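Local coordinates for protein Sf11-rnase (PDB 1IOO) that cleaves RNA as a secreted T2-type ribonuclease of the style, where it takes part in gametophytic self-incompatibility, at residues Pro82-Gln87 / Thr103-Ala108. Residues are numbered along the deposited sequence; the frame is centred on the assembly and turned at random.
Sequences PSWKYQ and TYFGLA
F105 reaches from helix 101-113 to the base of W84 on helix 82-92, and the two aromatic side chains cross at about a right angle. The phenyl edge is directed at the face of the five-membered ring of W84 in an offset edge-to-face pair, centroids 5.9 Å apart and planes at 72°. Apolar contact comes from F105 CE2, which lies 3.8 Å from W84 CB. With CG anti to the carbonyl carbon (chi1 -60°), W84 keeps CB and CG beside F105 while the far end of the indole lies farther from residues 103-108; its NE1 is hydrogen-bonded to W67 O. W84 O sits in the ring plane of F105, 3.4 Å from CZ, a placement consistent with weak attraction between the C-H edge and the oxygen. Y104 CD1 lies over one face of that phenyl, 3.6 Å above its plane and offset toward the rim. The Y104 OH stands 3.9 Å from Q87 O and bonds instead to L34 O of strand 30-37. F55, L63 and W67 also pack on F105. This buried core of the RNase T2 fold joins helix 101-113 to helix 82-92, which bears Q87, probably an active-site residue, and the proton acceptor H91.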
loop_
_atom_site.group_PDB
_atom_site.type_symbol
_atom_site.label_atom_id
_atom_site.label_comp_id
_atom_site.label_asym_id
_atom_site.label_seq_id
_atom_site.Cartn_x
_atom_site.Cartn_y
_atom_site.Cartn_z
ATOM N N PRO A 82 8.263 14.428 -2.823
ATOM C CA PRO A 82 7.011 14.678 -3.543
ATOM C C PRO A 82 5.850 13.727 -3.262
ATOM O O PRO A 82 4.709 14.166 -3.112
ATOM C CB PRO A 82 7.449 14.656 -5.003
ATOM C CG PRO A 82 8.565 13.666 -5.000
ATOM C CD PRO A 82 9.334 14.021 -3.751
ATOM N N SER A 83 6.124 12.429 -3.203
ATOM C CA SER A 83 5.053 11.465 -2.996
ATOM C C SER A 83 4.576 11.439 -1.559
ATOM O O SER A 83 3.378 11.326 -1.309
ATOM C CB SER A 83 5.479 10.075 -3.458
ATOM O OG SER A 83 5.743 10.113 -4.847
ATOM N N TRP A 84 5.503 11.529 -0.609
ATOM C CA TRP A 84 5.109 11.556 0.788
ATOM C C TRP A 84 4.249 12.778 1.069
ATOM O O TRP A 84 3.238 12.689 1.766
ATOM C CB TRP A 84 6.334 11.546 1.708
ATOM C CG TRP A 84 7.185 10.333 1.510
ATOM C CD1 TRP A 84 6.765 9.094 1.085
ATOM C CD2 TRP A 84 8.609 10.237 1.676
ATOM N NE1 TRP A 84 7.842 8.249 0.966
ATOM C CE2 TRP A 84 8.981 8.920 1.321
ATOM C CE3 TRP A 84 9.606 11.136 2.086
ATOM C CZ2 TRP A 84 10.309 8.479 1.359
ATOM C CZ3 TRP A 84 10.934 10.694 2.122
ATOM C CH2 TRP A 84 11.266 9.376 1.759
ATOM N N LYS A 85 4.644 13.919 0.506
ATOM C CA LYS A 85 3.881 15.146 0.687
ATOM C C LYS A 85 2.483 15.013 0.089
ATOM O O LYS A 85 1.492 15.360 0.724
ATOM C CB LYS A 85 4.585 16.345 0.034
ATOM C CG LYS A 85 3.786 17.643 0.201
ATOM C CD LYS A 85 4.305 18.787 -0.664
ATOM C CE LYS A 85 5.659 19.274 -0.220
ATOM N NZ LYS A 85 6.006 20.515 -0.971
ATOM N N TYR A 86 2.407 14.503 -1.134
ATOM C CA TYR A 86 1.120 14.344 -1.799
ATOM C C TYR A 86 0.199 13.427 -1.004
ATOM O O TYR A 86 -0.974 13.740 -0.784
ATOM C CB TYR A 86 1.315 13.771 -3.202
ATOM C CG TYR A 86 0.037 13.642 -3.989
ATOM C CD1 TYR A 86 -0.749 14.764 -4.263
ATOM C CD2 TYR A 86 -0.382 12.409 -4.477
ATOM C CE1 TYR A 86 -1.921 14.656 -5.011
ATOM C CE2 TYR A 86 -1.551 12.290 -5.228
ATOM C CZ TYR A 86 -2.312 13.415 -5.492
ATOM O OH TYR A 86 -3.451 13.312 -6.262
ATOM N N GLN A 87 0.739 12.298 -0.556
ATOM C CA GLN A 87 -0.045 11.330 0.199
ATOM C C GLN A 87 -0.512 11.908 1.528
ATOM O O GLN A 87 -1.623 11.628 1.976
ATOM C CB GLN A 87 0.773 10.052 0.432
ATOM C CG GLN A 87 1.012 9.248 -0.849
ATOM C CD GLN A 87 -0.272 8.691 -1.455
ATOM O OE1 GLN A 87 -0.412 8.624 -2.675
ATOM N NE2 GLN A 87 -1.203 8.271 -0.607
ATOM N N THR A 103 3.246 10.925 13.532
ATOM C CA THR A 103 2.610 9.675 13.943
ATOM C C THR A 103 1.859 9.014 12.791
ATOM O O THR A 103 1.643 7.805 12.808
ATOM C CB THR A 103 1.706 9.869 15.162
ATOM O OG1 THR A 103 0.700 10.836 14.876
ATOM C CG2 THR A 103 2.538 10.353 16.342
ATOM N N TYR A 104 1.468 9.797 11.790
ATOM C CA TYR A 104 0.823 9.227 10.615
ATOM C C TYR A 104 1.825 8.381 9.828
ATOM O O TYR A 104 1.566 7.215 9.513
ATOM C CB TYR A 104 0.249 10.336 9.730
ATOM C CG TYR A 104 -0.212 9.867 8.366
ATOM C CD1 TYR A 104 0.570 10.089 7.236
ATOM C CD2 TYR A 104 -1.439 9.222 8.204
ATOM C CE1 TYR A 104 0.144 9.690 5.971
ATOM C CE2 TYR A 104 -1.881 8.811 6.936
ATOM C CZ TYR A 104 -1.078 9.053 5.824
ATOM O OH TYR A 104 -1.479 8.658 4.564
ATOM N N PHE A 105 2.985 8.957 9.532
ATOM C CA PHE A 105 4.010 8.200 8.831
ATOM C C PHE A 105 4.582 7.101 9.726
ATOM O O PHE A 105 4.900 6.013 9.251
ATOM C CB PHE A 105 5.112 9.123 8.306
ATOM C CG PHE A 105 4.723 9.854 7.055
ATOM C CD1 PHE A 105 4.087 11.094 7.114
ATOM C CD2 PHE A 105 4.933 9.269 5.813
ATOM C CE1 PHE A 105 3.665 11.740 5.958
ATOM C CE2 PHE A 105 4.514 9.902 4.642
ATOM C CZ PHE A 105 3.878 11.141 4.715
ATOM N N GLY A 106 4.680 7.379 11.023
ATOM C CA GLY A 106 5.183 6.377 11.950
ATOM C C GLY A 106 4.253 5.178 11.987
ATOM O O GLY A 106 4.699 4.030 12.072
ATOM N N LEU A 107 2.951 5.445 11.936
ATOM C CA LEU A 107 1.961 4.370 11.933
ATOM C C LEU A 107 2.094 3.525 10.673
ATOM O O LEU A 107 2.063 2.297 10.733
ATOM C CB LEU A 107 0.540 4.926 12.016
ATOM C CG LEU A 107 -0.567 3.862 11.932
ATOM C CD1 LEU A 107 -0.413 2.873 13.082
ATOM C CD2 LEU A 107 -1.938 4.516 11.979
ATOM N N ALA A 108 2.239 4.189 9.529
ATOM C CA ALA A 108 2.403 3.482 8.268
ATOM C C ALA A 108 3.580 2.513 8.349
ATOM O O ALA A 108 3.479 1.363 7.931
ATOM C CB ALA A 108 2.613 4.480 7.128
#